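Local coordinates for core protein VP4 (Bluetongue virus, PDB 2JHP) that caps viral messenger RNA as a multifunctional enzyme of the inner core, with two methyltransferase-type domains that each bind S-adenosyl-L-homocysteine, at residues K115-A120 with G472-L477; Y124-A129 with A137-D142. All blocks are in the same frame, centred on the assembly; numbering follows the deposited sequence.

Contact 1: residues K115-A120 with G472-L477; sequences KGFGDA and GAILFL. With GUN (guanine), chain E.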
loop_
_atom_site.group_PDB
_atom_site.type_symbol
_atom_site.label_atom_id
_atom_site.label_comp_id
_atom_site.label_asym_id
_atom_site.label_seq_id
_atom_site.Cartn_x
_atom_site.Cartn_y
_atom_site.Cartn_z
ATOM N N LYS A 115 2.947 6.213 4.818
ATOM C CA LYS A 115 2.593 6.145 3.413
ATOM C C LYS A 115 3.858 6.065 2.567
ATOM O O LYS A 115 3.918 5.305 1.607
ATOM C CB LYS A 115 1.761 7.356 3.005
ATOM C CG LYS A 115 0.697 7.058 1.963
ATOM C CD LYS A 115 0.219 8.333 1.255
ATOM C CE LYS A 115 0.852 8.446 -0.115
ATOM N NZ LYS A 115 0.712 9.781 -0.722
ATOM N N GLY A 116 4.870 6.834 2.953
ATOM C CA GLY A 116 6.142 6.868 2.245
ATOM C C GLY A 116 6.798 5.504 2.217
ATOM O O GLY A 116 7.317 5.073 1.181
ATOM N N PHE A 117 6.760 4.817 3.354
ATOM C CA PHE A 117 7.331 3.491 3.445
ATOM C C PHE A 117 6.620 2.509 2.501
ATOM O O PHE A 117 7.254 1.892 1.640
ATOM C CB PHE A 117 7.330 2.994 4.890
ATOM C CG PHE A 117 7.651 1.559 5.024
ATOM C CD1 PHE A 117 8.900 1.091 4.736
ATOM C CD2 PHE A 117 6.701 0.678 5.439
ATOM C CE1 PHE A 117 9.203 -0.247 4.859
ATOM C CE2 PHE A 117 6.976 -0.668 5.580
ATOM C CZ PHE A 117 8.245 -1.138 5.288
ATOM N N GLY A 118 5.306 2.386 2.655
ATOM C CA GLY A 118 4.509 1.535 1.777
ATOM C C GLY A 118 4.616 1.857 0.295
ATOM O O GLY A 118 4.588 0.951 -0.525
ATOM N N ASP A 119 4.740 3.143 -0.035
ATOM C CA ASP A 119 4.793 3.613 -1.424
ATOM C C ASP A 119 6.100 3.258 -2.110
ATOM O O ASP A 119 6.129 3.020 -3.315
ATOM C CB ASP A 119 4.620 5.136 -1.507
ATOM C CG ASP A 119 3.180 5.598 -1.273
ATOM O OD1 ASP A 119 2.295 4.802 -0.884
ATOM O OD2 ASP A 119 2.952 6.804 -1.468
ATOM N N ALA A 120 7.177 3.267 -1.340
ATOM C CA ALA A 120 8.471 2.906 -1.853
ATOM C C ALA A 120 8.478 1.422 -2.211
ATOM O O ALA A 120 8.930 1.049 -3.284
ATOM C CB ALA A 120 9.536 3.242 -0.855
ATOM N N GLY A 472 15.776 -2.622 6.526
ATOM C CA GLY A 472 16.766 -3.337 5.729
ATOM C C GLY A 472 16.339 -3.408 4.277
ATOM O O GLY A 472 17.131 -3.144 3.368
ATOM N N ALA A 473 15.068 -3.734 4.074
ATOM C CA ALA A 473 14.481 -3.878 2.755
ATOM C C ALA A 473 14.577 -2.593 1.958
ATOM O O ALA A 473 14.893 -2.629 0.767
ATOM C CB ALA A 473 13.047 -4.320 2.870
ATOM N N ILE A 474 14.321 -1.464 2.612
ATOM C CA ILE A 474 14.384 -0.167 1.949
ATOM C C ILE A 474 15.833 0.193 1.593
ATOM O O ILE A 474 16.118 0.628 0.485
ATOM C CB ILE A 474 13.719 0.934 2.801
ATOM C CG1 ILE A 474 12.190 0.725 2.873
ATOM C CG2 ILE A 474 14.097 2.327 2.301
ATOM C CD1 ILE A 474 11.352 1.230 1.666
ATOM N N LEU A 475 16.737 -0.010 2.543
ATOM C CA LEU A 475 18.151 0.257 2.364
ATOM C C LEU A 475 18.759 -0.615 1.263
ATOM O O LEU A 475 19.647 -0.177 0.527
ATOM C CB LEU A 475 18.873 0.019 3.690
ATOM C CG LEU A 475 19.190 1.214 4.598
ATOM C CD1 LEU A 475 18.764 2.566 4.024
ATOM C CD2 LEU A 475 18.644 1.001 5.985
ATOM N N PHE A 476 18.280 -1.851 1.166
ATOM C CA PHE A 476 18.650 -2.729 0.080
ATOM C C PHE A 476 18.241 -2.131 -1.268
ATOM O O PHE A 476 19.039 -2.115 -2.206
ATOM C CB PHE A 476 18.018 -4.105 0.260
ATOM C CG PHE A 476 18.508 -5.123 -0.727
ATOM C CD1 PHE A 476 19.749 -5.739 -0.552
ATOM C CD2 PHE A 476 17.746 -5.461 -1.839
ATOM C CE1 PHE A 476 20.206 -6.679 -1.451
ATOM C CE2 PHE A 476 18.200 -6.398 -2.740
ATOM C CZ PHE A 476 19.433 -7.011 -2.543
ATOM N N LEU A 477 17.011 -1.632 -1.348
ATOM C CA LEU A 477 16.488 -1.055 -2.585
ATOM C C LEU A 477 17.100 0.292 -2.882
ATOM O O LEU A 477 17.279 0.628 -4.038
ATOM C CB LEU A 477 14.947 -0.956 -2.560
ATOM C CG LEU A 477 14.191 -2.286 -2.511
ATOM C CD1 LEU A 477 12.759 -2.131 -2.010
ATOM C CD2 LEU A 477 14.245 -2.952 -3.874
HETATM N N9 GUN E . 0.328 2.491 2.670
HETATM C C8 GUN E . -0.934 2.064 2.628
HETATM N N7 GUN E . -1.159 1.256 3.667
HETATM C C5 GUN E . -0.037 1.167 4.382
HETATM C C6 GUN E . 0.310 0.482 5.548
HETATM O O6 GUN E . -0.510 -0.223 6.132
HETATM N N1 GUN E . 1.612 0.606 6.052
HETATM C C2 GUN E . 2.525 1.416 5.359
HETATM N N2 GUN E . 3.758 1.557 5.806
HETATM N N3 GUN E . 2.154 2.060 4.239
HETATM C C4 GUN E . 0.911 1.957 3.742
#
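Helices 114-128 and 470-480 come nearest each other at Ala120 and Ile474, whose CA atoms are 7.7 Å apart, and no hydrogen bond joins the two segments. The approach illustrates how one branched side chain can bridge such a spacing and, one layer further on, back a ligand pocket. Ile474 reaches over with its longer branch. Its terminal CD1 rests on the methyl of Ala120, CB to CD1 3.7 Å, while CG1 lies against the rim of the Phe117 ring, 3.7 Å from CE1. Phe117 and Ala120 are three residues apart on their helix, and the same isoleucine also touches Leu121, which widens the apolar seat. With CG anti to the backbone N (chi1 169°), Phe117 brings its ring out beside the helix and between two partners. Ile474 meets the CD1-CE1 edge, and the exocyclic N2 of a bound guanine lies in the ring plane at the opposite edge, 3.1 Å from CD2.

Both helices belong to a Rossmann-like methyltransferase domain with strand order 3-2-1-4-5-7-6. Helix 114-128 leads into 131-132, the first strand of this sheet along the chain; in sequence, helix 470-480 follows the marginal strand 466-469 and precedes its antiparallel neighbour 499-503, where Ala473 packs on Val501.

On the ligand side the backbone itself forms part of the wall. Gly118 carries no side chain, and guanine N3 sits 3.4 Å from its CA, on the side where a CB would project. Arg114, Arg122, Phe410, Tyr446 and Trp495 complete this pocket, Tyr446 through a hydrogen bond from or to its OH. Asp119 pairs its OD1 with Arg122, whereas its OD2 forms a long salt bridge with Lys115, 3.8 Å from NZ.

Contact 2: residues Y124-A129 with A137-D142; sequences YAFKMA and AETLND. With SAH (S-adenosyl-L-homocysteine), chain B; GUN (guanine), chain D.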
loop_
_atom_site.group_PDB
_atom_site.type_symbol
_atom_site.label_atom_id
_atom_site.label_comp_id
_atom_site.label_asym_id
_atom_site.label_seq_id
_atom_site.Cartn_x
_atom_site.Cartn_y
_atom_site.Cartn_z
ATOM N N TYR A 124 8.477 -0.247 -6.336
ATOM C CA TYR A 124 9.336 -1.357 -6.754
ATOM C C TYR A 124 8.475 -2.482 -7.343
ATOM O O TYR A 124 8.822 -3.068 -8.390
ATOM C CB TYR A 124 10.190 -1.870 -5.582
ATOM C CG TYR A 124 10.821 -3.238 -5.809
ATOM C CD1 TYR A 124 12.017 -3.372 -6.523
ATOM C CD2 TYR A 124 10.220 -4.403 -5.306
ATOM C CE1 TYR A 124 12.599 -4.622 -6.728
ATOM C CE2 TYR A 124 10.795 -5.667 -5.510
ATOM C CZ TYR A 124 11.985 -5.769 -6.225
ATOM O OH TYR A 124 12.557 -7.015 -6.441
ATOM N N ALA A 125 7.350 -2.752 -6.672
ATOM C CA ALA A 125 6.430 -3.818 -7.065
ATOM C C ALA A 125 5.725 -3.563 -8.399
ATOM O O ALA A 125 5.418 -4.517 -9.117
ATOM C CB ALA A 125 5.407 -4.106 -5.963
ATOM N N PHE A 126 5.473 -2.296 -8.731
ATOM C CA PHE A 126 4.849 -1.972 -10.016
ATOM C C PHE A 126 5.857 -2.166 -11.142
ATOM O O PHE A 126 5.476 -2.432 -12.288
ATOM C CB PHE A 126 4.289 -0.547 -10.039
ATOM C CG PHE A 126 2.967 -0.402 -9.346
ATOM C CD1 PHE A 126 2.836 0.413 -8.219
ATOM C CD2 PHE A 126 1.833 -1.078 -9.816
ATOM C CE1 PHE A 126 1.595 0.552 -7.568
ATOM C CE2 PHE A 126 0.586 -0.943 -9.169
ATOM C CZ PHE A 126 0.476 -0.126 -8.040
ATOM N N LYS A 127 7.139 -2.039 -10.805
ATOM C CA LYS A 127 8.220 -2.243 -11.769
ATOM C C LYS A 127 8.459 -3.725 -12.019
ATOM O O LYS A 127 8.849 -4.112 -13.120
ATOM C CB LYS A 127 9.525 -1.578 -11.306
ATOM C CG LYS A 127 9.461 -0.055 -11.193
ATOM C CD LYS A 127 9.059 0.571 -12.522
ATOM C CE LYS A 127 8.827 2.066 -12.413
ATOM N NZ LYS A 127 8.056 2.572 -13.596
ATOM N N MET A 128 8.199 -4.551 -11.008
ATOM C CA MET A 128 8.560 -5.962 -11.072
ATOM C C MET A 128 7.392 -6.952 -11.136
ATOM O O MET A 128 7.621 -8.146 -11.312
ATOM C CB MET A 128 9.496 -6.329 -9.917
ATOM C CG MET A 128 10.743 -5.469 -9.797
ATOM S SD MET A 128 11.895 -5.696 -11.155
ATOM C CE MET A 128 13.238 -4.643 -10.634
ATOM N N ALA A 129 6.150 -6.492 -11.012
ATOM C CA ALA A 129 5.027 -7.445 -10.958
ATOM C C ALA A 129 3.837 -7.121 -11.858
ATOM O O ALA A 129 3.619 -5.970 -12.239
ATOM C CB ALA A 129 4.569 -7.675 -9.502
ATOM N N ALA A 137 -7.924 0.804 -2.952
ATOM C CA ALA A 137 -7.812 2.012 -3.793
ATOM C C ALA A 137 -6.384 2.514 -4.028
ATOM O O ALA A 137 -6.087 2.991 -5.120
ATOM C CB ALA A 137 -8.688 3.135 -3.261
ATOM N N GLU A 138 -5.508 2.393 -3.024
ATOM C CA GLU A 138 -4.096 2.817 -3.175
ATOM C C GLU A 138 -3.357 2.112 -4.325
ATOM O O GLU A 138 -2.498 2.712 -4.974
ATOM C CB GLU A 138 -3.305 2.662 -1.873
ATOM C CG GLU A 138 -2.699 1.279 -1.666
ATOM C CD GLU A 138 -3.748 0.235 -1.341
ATOM O OE1 GLU A 138 -4.460 0.419 -0.336
ATOM O OE2 GLU A 138 -3.864 -0.763 -2.079
ATOM N N THR A 139 -3.703 0.850 -4.574
ATOM C CA THR A 139 -3.068 0.093 -5.639
ATOM C C THR A 139 -3.654 0.453 -6.997
ATOM O O THR A 139 -2.906 0.711 -7.941
ATOM C CB THR A 139 -3.131 -1.420 -5.396
ATOM O OG1 THR A 139 -2.591 -1.700 -4.104
ATOM C CG2 THR A 139 -2.290 -2.156 -6.435
ATOM N N LEU A 140 -4.983 0.484 -7.081
ATOM C CA LEU A 140 -5.682 0.907 -8.298
ATOM C C LEU A 140 -5.182 2.267 -8.784
ATOM O O LEU A 140 -4.885 2.446 -9.967
ATOM C CB LEU A 140 -7.201 0.969 -8.062
ATOM C CG LEU A 140 -7.974 -0.329 -7.848
ATOM C CD1 LEU A 140 -9.403 -0.030 -7.530
ATOM C CD2 LEU A 140 -7.906 -1.204 -9.103
ATOM N N ASN A 141 -5.085 3.213 -7.858
ATOM C CA ASN A 141 -4.627 4.569 -8.152
ATOM C C ASN A 141 -3.289 4.690 -8.873
ATOM O O ASN A 141 -3.104 5.612 -9.663
ATOM C CB ASN A 141 -4.587 5.400 -6.873
ATOM C CG ASN A 141 -5.941 5.897 -6.469
ATOM O OD1 ASN A 141 -6.916 5.746 -7.205
ATOM N ND2 ASN A 141 -6.021 6.490 -5.290
ATOM N N ASP A 142 -2.359 3.779 -8.610
ATOM C CA ASP A 142 -1.049 3.862 -9.247
ATOM C C ASP A 142 -0.801 2.768 -10.294
ATOM O O ASP A 142 0.328 2.594 -10.760
ATOM C CB ASP A 142 0.063 3.888 -8.188
ATOM C CG ASP A 142 -0.030 5.093 -7.260
ATOM O OD1 ASP A 142 -0.206 6.218 -7.755
ATOM O OD2 ASP A 142 0.075 4.922 -6.023
HETATM N N SAH B . -2.049 -4.183 -0.393
HETATM C CA SAH B . -2.410 -2.743 -0.210
HETATM C CB SAH B . -3.455 -2.469 0.877
HETATM C CG SAH B . -3.617 -3.432 2.039
HETATM S SD SAH B . -5.130 -3.056 2.966
HETATM C C SAH B . -1.194 -1.848 -0.029
HETATM O O SAH B . -0.187 -2.016 -0.720
HETATM O OXT SAH B . -1.201 -0.922 0.781
HETATM C "C5'" SAH B . -5.396 -4.829 3.254
HETATM C "C4'" SAH B . -6.477 -5.419 2.365
HETATM O "O4'" SAH B . -6.196 -6.771 2.064
HETATM C "C3'" SAH B . -7.857 -5.382 3.017
HETATM O "O3'" SAH B . -8.772 -4.984 2.010
HETATM C "C2'" SAH B . -8.132 -6.829 3.401
HETATM O "O2'" SAH B . -9.488 -7.173 3.309
HETATM C "C1'" SAH B . -7.327 -7.589 2.348
HETATM N N9 SAH B . -6.952 -8.955 2.776
HETATM C C8 SAH B . -6.591 -9.370 4.037
HETATM N N7 SAH B . -6.333 -10.702 3.999
HETATM C C5 SAH B . -6.523 -11.147 2.734
HETATM C C6 SAH B . -6.396 -12.404 2.136
HETATM N N6 SAH B . -6.015 -13.456 2.857
HETATM N N1 SAH B . -6.653 -12.557 0.786
HETATM C C2 SAH B . -7.039 -11.464 0.028
HETATM N N3 SAH B . -7.165 -10.217 0.616
HETATM C C4 SAH B . -6.914 -10.057 1.950
HETATM N N9 GUN D . -10.722 6.850 -2.918
HETATM C C8 GUN D . -9.389 6.941 -2.957
HETATM N N7 GUN D . -8.990 7.117 -4.218
HETATM C C5 GUN D . -10.072 7.143 -4.988
HETATM C C6 GUN D . -10.245 7.299 -6.360
HETATM O O6 GUN D . -9.274 7.451 -7.103
HETATM N N1 GUN D . -11.554 7.284 -6.873
HETATM C C2 GUN D . -12.630 7.103 -5.972
HETATM N N2 GUN D . -13.869 7.076 -6.427
HETATM N N3 GUN D . -12.428 6.959 -4.649
HETATM C C4 GUN D . -11.179 6.976 -4.155
#
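Phe126 meets Thr139 and Asp142 in a van der Waals contact, without hydrogen bonds across, between the helices that precede and follow the first strand of a Rossmann-like methyltransferase sheet. Helix 114-128 runs down to strand 131-132, and helix 137-141 starts just after the loop that leaves it, the place where enzymes of this fold hold their cofactor. Here Gly134 and Glu136 in that loop are hydrogen-bonded to S-adenosyl-L-homocysteine.

The phenylalanine ring carries the contact on a face and at an edge. The backbone O of Asp142 stands 3.7 Å above the ring plane, over its centre, and Asp142 CB lies 3.7 Å from CE1. Near the ring plane, CZ points at the carbonyl of Thr139, 3.5 Å from its O, and also touches the CG2 methyl. The ring and the Asp142 carboxylate are almost perpendicular, with 85° between their planes. Phe132 stacks on the same ring and His148 meets it edge-to-face, so aromatic neighbours help to fix its orientation.

The threonine methyl turns to the ring while OG1 serves the cofactor side, bonding at 2.6 Å to the anti lone pair of Glu138 OE2. That oxygen also accepts from Glu136 N. A chain bent at chi2 (-72°) brings the Glu138 carboxylate against the homocysteine moiety, OE2 lying 3.1 Å from its CA. Asn141 holds a second guanine, its ND2 donating to N7 at 3.2 Å with an angle of 167°.

Contacts 1 and 2 lie 14 Å apart, centre to centre, and share helix 114-128, contact 1 using its beginning and contact 2 its end. They meet directly where Leu477 CD2 packs 3.5 Å from Tyr124 CD1. Along the chain, 115-120, 124-129 and 137-142 follow closely, whereas 472-477 returns some 330 residues later, after an intervening domain whose sheet has the same strand order. One helix thus packs at its start on helix 470-480, next in sequence to edge strand 466-469, and at its end on the helix that follows the cofactor loop. Guanine lies beside contact 1, and S-adenosyl-L-homocysteine with another guanine beside contact 2; Arg122, between the two segments of the shared helix, lines both the first guanine's pocket and the cofactor's.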